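Local atomic coordinates of glutaredoxin (Populus tremula x Populus tremuloides, PDB entry 2E7P), a protein that probably reduces glutathione-containing and other disulfides at the expense of glutathione, and binds a glutathione-ligated [2Fe-2S] cluster. Residues 15-20 against 76-81; 37-42 against 92-97; 50-55 against 60-65. One frame throughout, in Å; residues are numbered along the deposited sequence.

Contact 1: residues 15-20 against 76-81; sequences ELASSA and NVFIGG
Ala17, near the C-terminal end of helix 3-18, sets its methyl squarely on the ring of Phe78, and so joins the N-terminal helix of the thioredoxin fold to strand 76-79 of the central sheet. Ala17 CB stands 3.6 Å from the centroid of the Phe78 ring and 4° off the ring normal, a CH-pi contact in which all six ring carbons share almost equally. Alanine suits the place because a bare methyl lets the helix come down close to the flat ring. Phe78 turns its ring under the helix by holding CG beside the backbone N and anti to the carbonyl carbon (chi1 -74°), and its CB comes to 3.6 Å from Ala17 O. Further out, Phe78 also meets the ring of Trp68, their planes at about 25°, and the backbone of Phe78 is hydrogen-bonded to that of Val23 in strand 22-26.

Beyond the strand's end the chain turns back through Gly80 and Gly81 into strand 82-85. Both glycines have positive phi, in the range of a type I' hairpin turn, which favours glycine; a CB on Gly81 would also crowd Ser18. One water ties this turn to the helix end: it accepts from Gly81 N at 2.8 Å, and donates to Ala17 O at 2.8 Å and to Ala20 O at 3.0 Å.

Contact 2: residues 37-42 against 92-97; sequences KQLLTQ and EKHQRN
Two helices on one side of the thioredoxin-fold sheet meet here, Leu39 and Gln42 of helix 31-42 resting on His94 of helix 87-95. The first helix starts directly after Cys30, which binds the [2Fe-2S] cluster; this contact lies at its far end. Leu39 and Gln42, three residues apart, point the same way and share one face of the imidazole. The CD2 branch of Leu39 lies over that face toward the rim, 3.6 Å from His94 ND1, in a CH-pi contact 3.9 Å from the centroid and 25° off the normal. Over the other end of the ring comes the Gln42 amide, its plane tilted 35° from the imidazole. Gln42 OE1 is 3.3 Å from His94 NE2, but the angle is too poor for a hydrogen bond, so the oxygen merely packs on the ring.

His94 presents its face because CG is anti to the backbone N (chi1 173°), which carries the ring across the gap between the helices. Leucine fits the buried side, where Leu39 also touches Val90 and Val91, whereas glutamine suits the exposed flank. Gln38 and Thr41 pack on Tyr29 of a second subunit. The helix runs out after Gln95, Arg96 being the first residue to leave helical angles, and Asn97, with positive phi, is C-prime: Asn97 N hydrogen-bonds to His94 O at 3.0 Å, part of the Schellman motif that closes this helix.

Contact 3: residues 50-55 against 60-65; sequences VELDEL and QLQSAL. With GSH (glutathione), chain H.
The side-chain amide of Gln62 is the flat group at this contact, and Leu52 CD1 lies obliquely above its plane on the OE1 side, 3.8 Å from Gln62 OE1. The other end of the amide meets a second flat group, the glycyl carboxylate of glutathione: Gln62 NE2 donates to GSH O32 at 2.7 Å in an almost straight bond, 177° at the hydrogen. Gln62 reaches that far because CG is anti to the backbone N (chi1 -163°) and the chain stays extended beyond it. NE2 also bonds to Gly72 O, while OE1 takes a weak bond from Lys27, which itself binds glutathione, so both ends of the amide are engaged and its flip is probably settled. With an alanine here, the carboxylate oxygen O32 and Gly72 O would probably both lose their amide donor, and Leu52 CD1 the group it packs on.

Away from the amide, the two segments meet through leucine side chains alone, an apolar fit. Leu52 forks between neighbours: its CD2 meets Leu61 CB at 3.8 Å, while its CD1 reaches Leu65 CD1 more loosely at 4.5 Å. Farther along, Leu55 CD1 touches Leu61 CD2 at 3.7 Å. A branched residue suits the place of Leu52, whose two methyls meet different neighbours, and Leu52 and Leu65 both continue onto Phe25 of the central sheet. The short 3-10 segment after strand 48-51 thus packs against a helix that offers glutamine to the ligand, part of the glutathione pocket of a glutaredoxin built on the thioredoxin fold.

In the fold
The Ala17-Phe78 side of contact 1 and the leucines of contact 3 share one buried layer: Leu16 reaches Leu61 and Val50, and Phe78 reaches Leu65, so helices 3-18 and 58-69 pack together over the sheet; the Ser18-Gly81 end of contact 1 is more exposed. Contact 2 lies on the far side of the chain's centre from contact 3, about 17 Å from contact 1 centre to centre, and is more peripheral. The chemistry follows: a methyl on a ring and a water in contact 1, a partly exposed imidazole in contact 2, leucines with a ligand-binding amide in contact 3. Contacts 2 and 3 are joined directly, by the salt bridge from Lys37 NZ to Glu51 OE2 (2.8 Å).

Contact 1: residues 15-20 against 76-81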
ATOM      1  N   GLU C  15      11.576  19.541   9.513  1.00 36.88           N
ATOM      2  CA  GLU C  15      11.939  20.392   8.399  1.00 38.68           C
ATOM      3  C   GLU C  15      11.188  19.957   7.148  1.00 36.51           C
ATOM      4  O   GLU C  15      10.557  20.775   6.478  1.00 36.80           O
ATOM      5  CB  GLU C  15      13.432  20.292   8.118  1.00 38.36           C
ATOM      6  CG  GLU C  15      14.330  21.033   9.108  1.00 43.34           C
ATOM      7  CD  GLU C  15      15.796  20.950   8.704  1.00 43.93           C
ATOM      8  OE1 GLU C  15      16.144  21.568   7.652  1.00 51.20           O
ATOM      9  OE2 GLU C  15      16.588  20.269   9.424  1.00 50.25           O
ATOM     10  N   LEU C  16      11.299  18.674   6.828  1.00 34.82           N
ATOM     11  CA  LEU C  16      10.571  18.074   5.716  1.00 33.56           C
ATOM     12  C   LEU C  16       9.091  18.419   5.777  1.00 32.15           C
ATOM     13  O   LEU C  16       8.531  18.851   4.787  1.00 31.75           O
ATOM     14  CB  LEU C  16      10.768  16.558   5.682  1.00 32.88           C
ATOM     15  CG  LEU C  16      12.145  16.112   5.224  1.00 33.24           C
ATOM     16  CD1 LEU C  16      12.291  14.596   5.393  1.00 33.31           C
ATOM     17  CD2 LEU C  16      12.473  16.540   3.760  1.00 31.88           C
ATOM     18  N   ALA C  17       8.497  18.283   6.958  1.00 31.75           N
ATOM     19  CA  ALA C  17       7.042  18.470   7.150  1.00 31.73           C
ATOM     20  C   ALA C  17       6.536  19.883   6.831  1.00 31.81           C
ATOM     21  O   ALA C  17       5.357  20.077   6.452  1.00 30.55           O
ATOM     22  CB  ALA C  17       6.659  18.091   8.562  1.00 31.35           C
ATOM     23  N   SER C  18       7.430  20.862   7.001  1.00 32.24           N
ATOM     24  CA  SER C  18       7.121  22.265   6.702  1.00 33.03           C
ATOM     25  C   SER C  18       7.773  22.718   5.404  1.00 32.75           C
ATOM     26  O   SER C  18       7.638  23.877   5.029  1.00 33.61           O
ATOM     27  CB  SER C  18       7.581  23.161   7.843  1.00 33.22           C
ATOM     28  OG  SER C  18       6.734  22.997   8.959  1.00 34.93           O
ATOM     29  N   SER C  19       8.455  21.808   4.714  1.00 32.38           N
ATOM     30  CA  SER C  19       9.236  22.165   3.513  1.00 32.21           C
ATOM     31  C   SER C  19       8.445  22.546   2.238  1.00 31.48           C
ATOM     32  O   SER C  19       9.026  23.003   1.269  1.00 31.51           O
ATOM     33  CB  SER C  19      10.262  21.077   3.201  1.00 32.41           C
ATOM     34  OG  SER C  19       9.683  19.887   2.667  1.00 33.65           O
ATOM     35  N   ALA C  20       7.128  22.349   2.239  1.00 30.41           N
ATOM     36  CA  ALA C  20       6.304  22.703   1.081  1.00 28.55           C
ATOM     37  C   ALA C  20       4.948  23.022   1.631  1.00 27.77           C
ATOM     38  O   ALA C  20       4.652  22.638   2.751  1.00 28.29           O
ATOM     39  CB  ALA C  20       6.254  21.547   0.056  1.00 28.57           C
ATOM     40  N   ASN C  76       1.260  10.193   5.971  1.00 19.52           N
ATOM     41  CA  ASN C  76       1.222  11.153   7.068  1.00 20.23           C
ATOM     42  C   ASN C  76       1.227  12.517   6.401  1.00 20.09           C
ATOM     43  O   ASN C  76       2.195  12.891   5.748  1.00 20.13           O
ATOM     44  CB  ASN C  76       2.422  10.941   7.998  1.00 20.10           C
ATOM     45  CG  ASN C  76       2.240  11.610   9.347  1.00 22.29           C
ATOM     46  OD1 ASN C  76       1.522  12.601   9.469  1.00 22.26           O
ATOM     47  ND2 ASN C  76       2.854  11.031  10.381  1.00 19.96           N
ATOM     48  N   VAL C  77       0.097  13.226   6.502  1.00 20.99           N
ATOM     49  CA  VAL C  77      -0.137  14.419   5.699  1.00 21.23           C
ATOM     50  C   VAL C  77      -0.063  15.715   6.515  1.00 22.22           C
ATOM     51  O   VAL C  77      -0.688  15.842   7.566  1.00 22.90           O
ATOM     52  CB  VAL C  77      -1.534  14.366   5.017  1.00 22.03           C
ATOM     53  CG1 VAL C  77      -1.753  15.604   4.152  1.00 19.74           C
ATOM     54  CG2 VAL C  77      -1.715  13.054   4.183  1.00 21.00           C
ATOM     55  N   PHE C  78       0.671  16.671   5.985  1.00 23.21           N
ATOM     56  CA  PHE C  78       0.793  18.010   6.545  1.00 24.06           C
ATOM     57  C   PHE C  78       0.326  19.012   5.519  1.00 24.70           C
ATOM     58  O   PHE C  78       0.695  18.927   4.322  1.00 24.57           O
ATOM     59  CB  PHE C  78       2.263  18.312   6.840  1.00 24.49           C
ATOM     60  CG  PHE C  78       2.791  17.599   8.042  1.00 24.57           C
ATOM     61  CD1 PHE C  78       2.883  18.264   9.267  1.00 25.77           C
ATOM     62  CD2 PHE C  78       3.191  16.273   7.957  1.00 25.50           C
ATOM     63  CE1 PHE C  78       3.378  17.595  10.414  1.00 25.56           C
ATOM     64  CE2 PHE C  78       3.684  15.590   9.081  1.00 26.74           C
ATOM     65  CZ  PHE C  78       3.788  16.252  10.310  1.00 25.30           C
ATOM     66  N   ILE C  79      -0.489  19.953   5.981  1.00 24.65           N
ATOM     67  CA  ILE C  79      -0.862  21.085   5.180  1.00 25.45           C
ATOM     68  C   ILE C  79      -0.541  22.362   5.950  1.00 26.89           C
ATOM     69  O   ILE C  79      -0.988  22.537   7.095  1.00 26.84           O
ATOM     70  CB  ILE C  79      -2.352  21.081   4.778  1.00 25.51           C
ATOM     71  CG1 ILE C  79      -2.714  19.823   3.945  1.00 24.69           C
ATOM     72  CG2 ILE C  79      -2.675  22.406   4.028  1.00 25.59           C
ATOM     73  CD1 ILE C  79      -4.188  19.729   3.469  1.00 24.70           C
ATOM     74  N   GLY C  80       0.243  23.233   5.304  1.00 28.52           N
ATOM     75  CA  GLY C  80       0.729  24.479   5.919  1.00 29.91           C
ATOM     76  C   GLY C  80       1.510  24.166   7.173  1.00 30.67           C
ATOM     77  O   GLY C  80       1.435  24.899   8.150  1.00 31.38           O
ATOM     78  N   GLY C  81       2.235  23.051   7.170  1.00 31.16           N
ATOM     79  CA  GLY C  81       3.061  22.682   8.344  1.00 31.59           C
ATOM     80  C   GLY C  81       2.289  22.129   9.534  1.00 30.86           C
ATOM     81  O   GLY C  81       2.879  21.798  10.550  1.00 31.68           O
TER
HETATM   82  O   HOH W   1       3.344  21.412   5.134  1.00 31.07           O

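Contact 2: residues 37-42 against 92-97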
ATOM      1  N   LYS C  37      -2.820  10.881  -2.672  1.00 18.24           N
ATOM      2  CA  LYS C  37      -2.311  11.571  -3.852  1.00 18.52           C
ATOM      3  C   LYS C  37      -3.437  11.857  -4.845  1.00 18.70           C
ATOM      4  O   LYS C  37      -3.481  12.941  -5.435  1.00 19.00           O
ATOM      5  CB  LYS C  37      -1.216  10.696  -4.505  1.00 18.03           C
ATOM      6  CG  LYS C  37       0.100  10.702  -3.714  1.00 16.96           C
ATOM      7  CD  LYS C  37       0.939   9.536  -4.131  1.00 19.39           C
ATOM      8  CE  LYS C  37       2.126   9.317  -3.165  1.00 22.73           C
ATOM      9  NZ  LYS C  37       3.067   8.340  -3.744  1.00 24.93           N
ATOM     10  N   GLN C  38      -4.293  10.857  -5.063  1.00 18.79           N
ATOM     11  CA  GLN C  38      -5.478  10.994  -5.919  1.00 19.85           C
ATOM     12  C   GLN C  38      -6.380  12.150  -5.454  1.00 20.13           C
ATOM     13  O   GLN C  38      -6.774  12.992  -6.237  1.00 19.24           O
ATOM     14  CB  GLN C  38      -6.290   9.687  -5.925  1.00 20.59           C
ATOM     15  CG  GLN C  38      -7.496   9.725  -6.922  1.00 20.47           C
ATOM     16  CD  GLN C  38      -8.233   8.411  -6.974  1.00 23.14           C
ATOM     17  OE1 GLN C  38      -8.407   7.749  -5.955  1.00 27.71           O
ATOM     18  NE2 GLN C  38      -8.697   8.030  -8.170  1.00 25.98           N
ATOM     19  N   LEU C  39      -6.697  12.168  -4.165  1.00 20.07           N
ATOM     20  CA  LEU C  39      -7.522  13.230  -3.575  1.00 21.02           C
ATOM     21  C   LEU C  39      -6.877  14.596  -3.656  1.00 20.39           C
ATOM     22  O   LEU C  39      -7.548  15.568  -3.940  1.00 21.92           O
ATOM     23  CB  LEU C  39      -7.860  12.879  -2.108  1.00 21.19           C
ATOM     24  CG  LEU C  39      -8.856  11.712  -2.079  1.00 22.42           C
ATOM     25  CD1 LEU C  39      -8.976  11.062  -0.685  1.00 23.94           C
ATOM     26  CD2 LEU C  39     -10.246  12.200  -2.683  1.00 21.16           C
ATOM     27  N   LEU C  40      -5.574  14.689  -3.432  1.00 20.18           N
ATOM     28  CA  LEU C  40      -4.880  15.988  -3.646  1.00 20.96           C
ATOM     29  C   LEU C  40      -4.885  16.442  -5.108  1.00 20.44           C
ATOM     30  O   LEU C  40      -5.205  17.590  -5.415  1.00 20.97           O
ATOM     31  CB  LEU C  40      -3.455  15.987  -3.061  1.00 20.29           C
ATOM     32  CG  LEU C  40      -3.444  15.816  -1.537  1.00 22.28           C
ATOM     33  CD1 LEU C  40      -2.011  15.473  -1.061  1.00 19.54           C
ATOM     34  CD2 LEU C  40      -3.981  17.090  -0.839  1.00 20.79           C
ATOM     35  N   THR C  41      -4.544  15.538  -6.015  1.00 20.69           N
ATOM     36  CA  THR C  41      -4.578  15.860  -7.444  1.00 21.25           C
ATOM     37  C   THR C  41      -6.002  16.256  -7.869  1.00 22.17           C
ATOM     38  O   THR C  41      -6.171  17.171  -8.668  1.00 22.91           O
ATOM     39  CB  THR C  41      -4.102  14.652  -8.281  1.00 20.61           C
ATOM     40  OG1 THR C  41      -2.769  14.294  -7.900  1.00 24.78           O
ATOM     41  CG2 THR C  41      -4.170  14.896  -9.807  1.00 21.20           C
ATOM     42  N   GLN C  42      -7.018  15.575  -7.339  1.00 23.19           N
ATOM     43  CA  GLN C  42      -8.413  15.882  -7.693  1.00 25.27           C
ATOM     44  C   GLN C  42      -8.783  17.312  -7.287  1.00 25.18           C
ATOM     45  O   GLN C  42      -9.432  18.024  -8.036  1.00 25.83           O
ATOM     46  CB  GLN C  42      -9.382  14.886  -7.054  1.00 24.72           C
ATOM     47  CG  GLN C  42     -10.886  15.227  -7.298  1.00 27.59           C
ATOM     48  CD  GLN C  42     -11.821  14.253  -6.615  1.00 27.98           C
ATOM     49  OE1 GLN C  42     -11.531  13.771  -5.517  1.00 35.42           O
ATOM     50  NE2 GLN C  42     -12.925  13.941  -7.252  1.00 29.19           N
ATOM     51  N   GLU C  92     -12.119  11.824   4.542  1.00 23.51           N
ATOM     52  CA  GLU C  92     -13.139  12.590   5.297  1.00 25.05           C
ATOM     53  C   GLU C  92     -13.203  14.102   4.987  1.00 23.33           C
ATOM     54  O   GLU C  92     -14.293  14.667   4.800  1.00 22.79           O
ATOM     55  CB  GLU C  92     -12.923  12.371   6.783  1.00 25.43           C
ATOM     56  CG  GLU C  92     -14.143  12.574   7.656  1.00 31.51           C
ATOM     57  CD  GLU C  92     -13.839  12.162   9.104  1.00 41.08           C
ATOM     58  OE1 GLU C  92     -14.374  11.101   9.594  1.00 42.16           O
ATOM     59  OE2 GLU C  92     -13.028  12.891   9.733  1.00 42.96           O
ATOM     60  N   LYS C  93     -12.049  14.759   4.936  1.00 22.53           N
ATOM     61  CA  LYS C  93     -11.972  16.177   4.516  1.00 22.59           C
ATOM     62  C   LYS C  93     -12.542  16.433   3.111  1.00 22.52           C
ATOM     63  O   LYS C  93     -13.290  17.408   2.867  1.00 21.31           O
ATOM     64  CB  LYS C  93     -10.523  16.684   4.586  1.00 23.67           C
ATOM     65  CG  LYS C  93      -9.905  16.553   6.014  1.00 24.20           C
ATOM     66  CD  LYS C  93     -10.568  17.506   6.992  1.00 25.08           C
ATOM     67  CE  LYS C  93      -9.743  17.683   8.299  1.00 27.72           C
ATOM     68  NZ  LYS C  93     -10.669  17.864   9.468  1.00 28.22           N
ATOM     69  N   HIS C  94     -12.150  15.576   2.175  1.00 22.43           N
ATOM     70  CA  HIS C  94     -12.769  15.605   0.865  1.00 22.27           C
ATOM     71  C   HIS C  94     -14.292  15.389   0.933  1.00 21.94           C
ATOM     72  O   HIS C  94     -15.039  16.154   0.346  1.00 21.82           O
ATOM     73  CB  HIS C  94     -12.159  14.559  -0.058  1.00 21.82           C
ATOM     74  CG  HIS C  94     -12.877  14.448  -1.368  1.00 25.15           C
ATOM     75  ND1 HIS C  94     -13.516  13.294  -1.776  1.00 26.29           N
ATOM     76  CD2 HIS C  94     -13.097  15.369  -2.344  1.00 24.10           C
ATOM     77  CE1 HIS C  94     -14.053  13.493  -2.968  1.00 24.86           C
ATOM     78  NE2 HIS C  94     -13.820  14.742  -3.334  1.00 24.57           N
ATOM     79  N   GLN C  95     -14.737  14.346   1.616  1.00 21.13           N
ATOM     80  CA  GLN C  95     -16.168  14.015   1.620  1.00 24.21           C
ATOM     81  C   GLN C  95     -17.052  15.134   2.230  1.00 23.12           C
ATOM     82  O   GLN C  95     -18.224  15.298   1.869  1.00 22.55           O
ATOM     83  CB  GLN C  95     -16.399  12.716   2.403  1.00 22.76           C
ATOM     84  CG  GLN C  95     -16.098  11.442   1.598  1.00 27.00           C
ATOM     85  CD  GLN C  95     -16.107  10.182   2.487  1.00 28.04           C
ATOM     86  OE1 GLN C  95     -16.116  10.274   3.730  1.00 37.25           O
ATOM     87  NE2 GLN C  95     -16.087   9.015   1.864  1.00 32.60           N
ATOM     88  N   ARG C  96     -16.475  15.875   3.168  1.00 22.07           N
ATOM     89  CA  ARG C  96     -17.162  17.002   3.796  1.00 22.84           C
ATOM     90  C   ARG C  96     -16.812  18.385   3.164  1.00 22.50           C
ATOM     91  O   ARG C  96     -17.208  19.421   3.688  1.00 21.16           O
ATOM     92  CB  ARG C  96     -16.866  17.018   5.295  1.00 21.46           C
ATOM     93  CG  ARG C  96     -17.284  15.760   6.049  1.00 25.33           C
ATOM     94  CD  ARG C  96     -18.818  15.519   6.099  1.00 28.40           C
ATOM     95  NE  ARG C  96     -19.587  16.630   6.679  1.00 28.45           N
ATOM     96  CZ  ARG C  96     -19.843  16.788   7.979  1.00 28.44           C
ATOM     97  NH1 ARG C  96     -19.380  15.925   8.875  1.00 26.40           N
ATOM     98  NH2 ARG C  96     -20.549  17.841   8.389  1.00 29.72           N
ATOM     99  N   ASN C  97     -16.050  18.394   2.071  1.00 22.21           N
ATOM    100  CA  ASN C  97     -15.689  19.648   1.398  1.00 22.91           C
ATOM    101  C   ASN C  97     -14.835  20.541   2.282  1.00 23.16           C
ATOM    102  O   ASN C  97     -14.948  21.758   2.266  1.00 22.67           O
ATOM    103  CB  ASN C  97     -16.958  20.421   0.951  1.00 23.60           C
ATOM    104  CG  ASN C  97     -16.793  21.079  -0.417  1.00 25.21           C
ATOM    105  OD1 ASN C  97     -15.739  20.965  -1.046  1.00 25.64           O
ATOM    106  ND2 ASN C  97     -17.834  21.758  -0.886  1.00 22.07           N
TER

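Contact 3: residues 50-55 against 60-65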
ATOM      1  N   VAL C  50       7.320  12.654   0.242  1.00 24.40           N
ATOM      2  CA  VAL C  50       8.556  12.111   0.791  1.00 23.71           C
ATOM      3  C   VAL C  50       8.360  10.629   0.832  1.00 23.29           C
ATOM      4  O   VAL C  50       7.665  10.149   1.678  1.00 22.41           O
ATOM      5  CB  VAL C  50       8.802  12.652   2.217  1.00 24.04           C
ATOM      6  CG1 VAL C  50      10.110  12.072   2.811  1.00 23.54           C
ATOM      7  CG2 VAL C  50       8.800  14.200   2.201  1.00 22.21           C
ATOM      8  N   GLU C  51       8.933   9.891  -0.106  1.00 23.34           N
ATOM      9  CA  GLU C  51       8.797   8.448  -0.060  1.00 24.04           C
ATOM     10  C   GLU C  51       9.807   7.890   0.928  1.00 24.83           C
ATOM     11  O   GLU C  51      10.997   7.849   0.651  1.00 24.70           O
ATOM     12  CB  GLU C  51       8.978   7.846  -1.452  1.00 25.32           C
ATOM     13  CG  GLU C  51       8.039   8.454  -2.504  1.00 24.29           C
ATOM     14  CD  GLU C  51       6.609   7.892  -2.451  1.00 26.93           C
ATOM     15  OE1 GLU C  51       6.234   7.230  -1.461  1.00 26.82           O
ATOM     16  OE2 GLU C  51       5.819   8.153  -3.400  1.00 27.65           O
ATOM     17  N   LEU C  52       9.335   7.442   2.091  1.00 25.23           N
ATOM     18  CA  LEU C  52      10.267   7.050   3.141  1.00 26.72           C
ATOM     19  C   LEU C  52      11.106   5.818   2.776  1.00 27.34           C
ATOM     20  O   LEU C  52      12.254   5.720   3.184  1.00 28.28           O
ATOM     21  CB  LEU C  52       9.543   6.862   4.476  1.00 26.37           C
ATOM     22  CG  LEU C  52       8.898   8.103   5.130  1.00 27.16           C
ATOM     23  CD1 LEU C  52       7.910   7.674   6.206  1.00 24.34           C
ATOM     24  CD2 LEU C  52       9.915   9.106   5.705  1.00 25.07           C
ATOM     25  N   ASP C  53      10.542   4.894   2.004  1.00 28.11           N
ATOM     26  CA  ASP C  53      11.263   3.672   1.593  1.00 29.09           C
ATOM     27  C   ASP C  53      12.345   3.966   0.541  1.00 29.94           C
ATOM     28  O   ASP C  53      13.090   3.074   0.131  1.00 30.19           O
ATOM     29  CB  ASP C  53      10.279   2.587   1.071  1.00 29.25           C
ATOM     30  CG  ASP C  53       9.369   3.086  -0.066  1.00 28.33           C
ATOM     31  OD1 ASP C  53       9.021   4.289  -0.117  1.00 25.65           O
ATOM     32  OD2 ASP C  53       8.999   2.260  -0.931  1.00 30.38           O
ATOM     33  N   GLU C  54      12.434   5.203   0.075  1.00 29.86           N
ATOM     34  CA  GLU C  54      13.496   5.502  -0.878  1.00 30.88           C
ATOM     35  C   GLU C  54      14.622   6.286  -0.206  1.00 31.45           C
ATOM     36  O   GLU C  54      15.548   6.721  -0.856  1.00 32.60           O
ATOM     37  CB  GLU C  54      12.943   6.230  -2.103  1.00 30.34           C
ATOM     38  CG  GLU C  54      12.113   5.324  -3.007  1.00 30.00           C
ATOM     39  CD  GLU C  54      11.636   6.019  -4.251  1.00 31.30           C
ATOM     40  OE1 GLU C  54      11.482   7.262  -4.232  1.00 34.03           O
ATOM     41  OE2 GLU C  54      11.419   5.325  -5.265  1.00 34.13           O
ATOM     42  N   LEU C  55      14.521   6.469   1.100  1.00 32.63           N
ATOM     43  CA  LEU C  55      15.517   7.198   1.854  1.00 33.52           C
ATOM     44  C   LEU C  55      16.285   6.219   2.744  1.00 34.02           C
ATOM     45  O   LEU C  55      15.669   5.344   3.331  1.00 33.67           O
ATOM     46  CB  LEU C  55      14.836   8.269   2.698  1.00 33.80           C
ATOM     47  CG  LEU C  55      14.047   9.344   1.926  1.00 35.01           C
ATOM     48  CD1 LEU C  55      13.366  10.231   2.928  1.00 35.18           C
ATOM     49  CD2 LEU C  55      14.938  10.182   0.993  1.00 34.15           C
ATOM     50  N   GLN C  60      14.261   5.847  10.433  1.00 32.35           N
ATOM     51  CA  GLN C  60      14.456   6.785  11.543  1.00 32.28           C
ATOM     52  C   GLN C  60      13.510   7.983  11.445  1.00 30.77           C
ATOM     53  O   GLN C  60      13.019   8.477  12.464  1.00 29.58           O
ATOM     54  CB  GLN C  60      15.918   7.264  11.589  1.00 32.96           C
ATOM     55  CG  GLN C  60      16.940   6.148  11.802  1.00 37.87           C
ATOM     56  CD  GLN C  60      17.456   5.541  10.496  1.00 44.38           C
ATOM     57  OE1 GLN C  60      16.689   5.026   9.666  1.00 45.99           O
ATOM     58  NE2 GLN C  60      18.777   5.590  10.316  1.00 46.20           N
ATOM     59  N   LEU C  61      13.278   8.451  10.214  1.00 30.08           N
ATOM     60  CA  LEU C  61      12.314   9.518   9.954  1.00 29.70           C
ATOM     61  C   LEU C  61      10.910   9.119  10.354  1.00 28.67           C
ATOM     62  O   LEU C  61      10.183   9.919  10.948  1.00 28.41           O
ATOM     63  CB  LEU C  61      12.333   9.879   8.483  1.00 30.26           C
ATOM     64  CG  LEU C  61      12.922  11.201   7.987  1.00 32.21           C
ATOM     65  CD1 LEU C  61      13.941  11.872   8.908  1.00 30.81           C
ATOM     66  CD2 LEU C  61      13.450  11.059   6.538  1.00 30.82           C
ATOM     67  N   GLN C  62      10.548   7.872  10.048  1.00 28.80           N
ATOM     68  CA  GLN C  62       9.238   7.324  10.392  1.00 28.14           C
ATOM     69  C   GLN C  62       9.015   7.222  11.893  1.00 28.24           C
ATOM     70  O   GLN C  62       7.968   7.634  12.377  1.00 27.36           O
ATOM     71  CB  GLN C  62       9.017   5.960   9.753  1.00 28.77           C
ATOM     72  CG  GLN C  62       7.502   5.528   9.747  1.00 26.76           C
ATOM     73  CD  GLN C  62       7.232   4.417   8.757  1.00 30.27           C
ATOM     74  OE1 GLN C  62       8.012   4.212   7.844  1.00 30.37           O
ATOM     75  NE2 GLN C  62       6.116   3.700   8.922  1.00 30.88           N
ATOM     76  N   SER C  63       9.999   6.700  12.638  1.00 28.47           N
ATOM     77  CA  SER C  63       9.845   6.635  14.091  1.00 29.72           C
ATOM     78  C   SER C  63       9.875   8.028  14.735  1.00 28.95           C
ATOM     79  O   SER C  63       9.110   8.297  15.662  1.00 29.32           O
ATOM     80  CB  SER C  63      10.803   5.615  14.753  1.00 29.94           C
ATOM     81  OG  SER C  63      12.132   6.027  14.620  1.00 35.91           O
ATOM     82  N   ALA C  64      10.688   8.944  14.194  1.00 29.00           N
ATOM     83  CA  ALA C  64      10.596  10.367  14.575  1.00 27.35           C
ATOM     84  C   ALA C  64       9.180  10.891  14.349  1.00 27.04           C
ATOM     85  O   ALA C  64       8.665  11.679  15.150  1.00 27.30           O
ATOM     86  CB  ALA C  64      11.597  11.228  13.767  1.00 28.13           C
ATOM     87  N   LEU C  65       8.557  10.511  13.235  1.00 25.64           N
ATOM     88  CA  LEU C  65       7.207  10.984  12.986  1.00 25.77           C
ATOM     89  C   LEU C  65       6.231  10.345  13.977  1.00 25.22           C
ATOM     90  O   LEU C  65       5.301  11.010  14.439  1.00 25.77           O
ATOM     91  CB  LEU C  65       6.759  10.718  11.533  1.00 26.18           C
ATOM     92  CG  LEU C  65       7.307  11.685  10.467  1.00 26.04           C
ATOM     93  CD1 LEU C  65       7.150  11.027   9.077  1.00 25.58           C
ATOM     94  CD2 LEU C  65       6.549  13.011  10.526  1.00 25.40           C
TER
HETATM   95  N1  GSH H1000      -5.688   4.545   9.305  1.00 23.94           N
HETATM   96  CA1 GSH H1000      -4.423   4.804   8.612  1.00 25.14           C
HETATM   97  C1  GSH H1000      -4.675   5.851   7.564  1.00 24.57           C
HETATM   98  O11 GSH H1000      -3.734   6.469   6.988  1.00 21.59           O
HETATM   99  O12 GSH H1000      -5.878   6.093   7.317  1.00 26.44           O
HETATM  100  CB1 GSH H1000      -3.864   3.487   8.050  1.00 24.39           C
HETATM  101  CG1 GSH H1000      -2.458   3.640   7.426  1.00 22.08           C
HETATM  102  CD1 GSH H1000      -1.757   2.315   7.284  1.00 20.93           C
HETATM  103  OE1 GSH H1000      -2.242   1.279   7.714  1.00 19.52           O
HETATM  104  N2  GSH H1000      -0.546   2.347   6.740  1.00 21.28           N
HETATM  105  CA2 GSH H1000       0.254   1.126   6.587  1.00 23.48           C
HETATM  106  C2  GSH H1000       1.637   1.415   7.134  1.00 26.61           C
HETATM  107  O2  GSH H1000       2.101   2.571   7.199  1.00 27.24           O
HETATM  108  CB2 GSH H1000       0.331   0.733   5.076  1.00 23.13           C
HETATM  109  SG2 GSH H1000      -1.076   0.366   3.945  1.00 27.67           S
HETATM  110  N3  GSH H1000       2.374   0.385   7.560  1.00 23.32           N
HETATM  111  CA3 GSH H1000       3.708   0.574   8.057  1.00 25.36           C
HETATM  112  C3  GSH H1000       4.586   0.992   6.882  1.00 30.17           C
HETATM  113  O31 GSH H1000       4.326   0.639   5.705  1.00 29.42           O
HETATM  114  O32 GSH H1000       5.583   1.682   7.135  1.00 33.73           O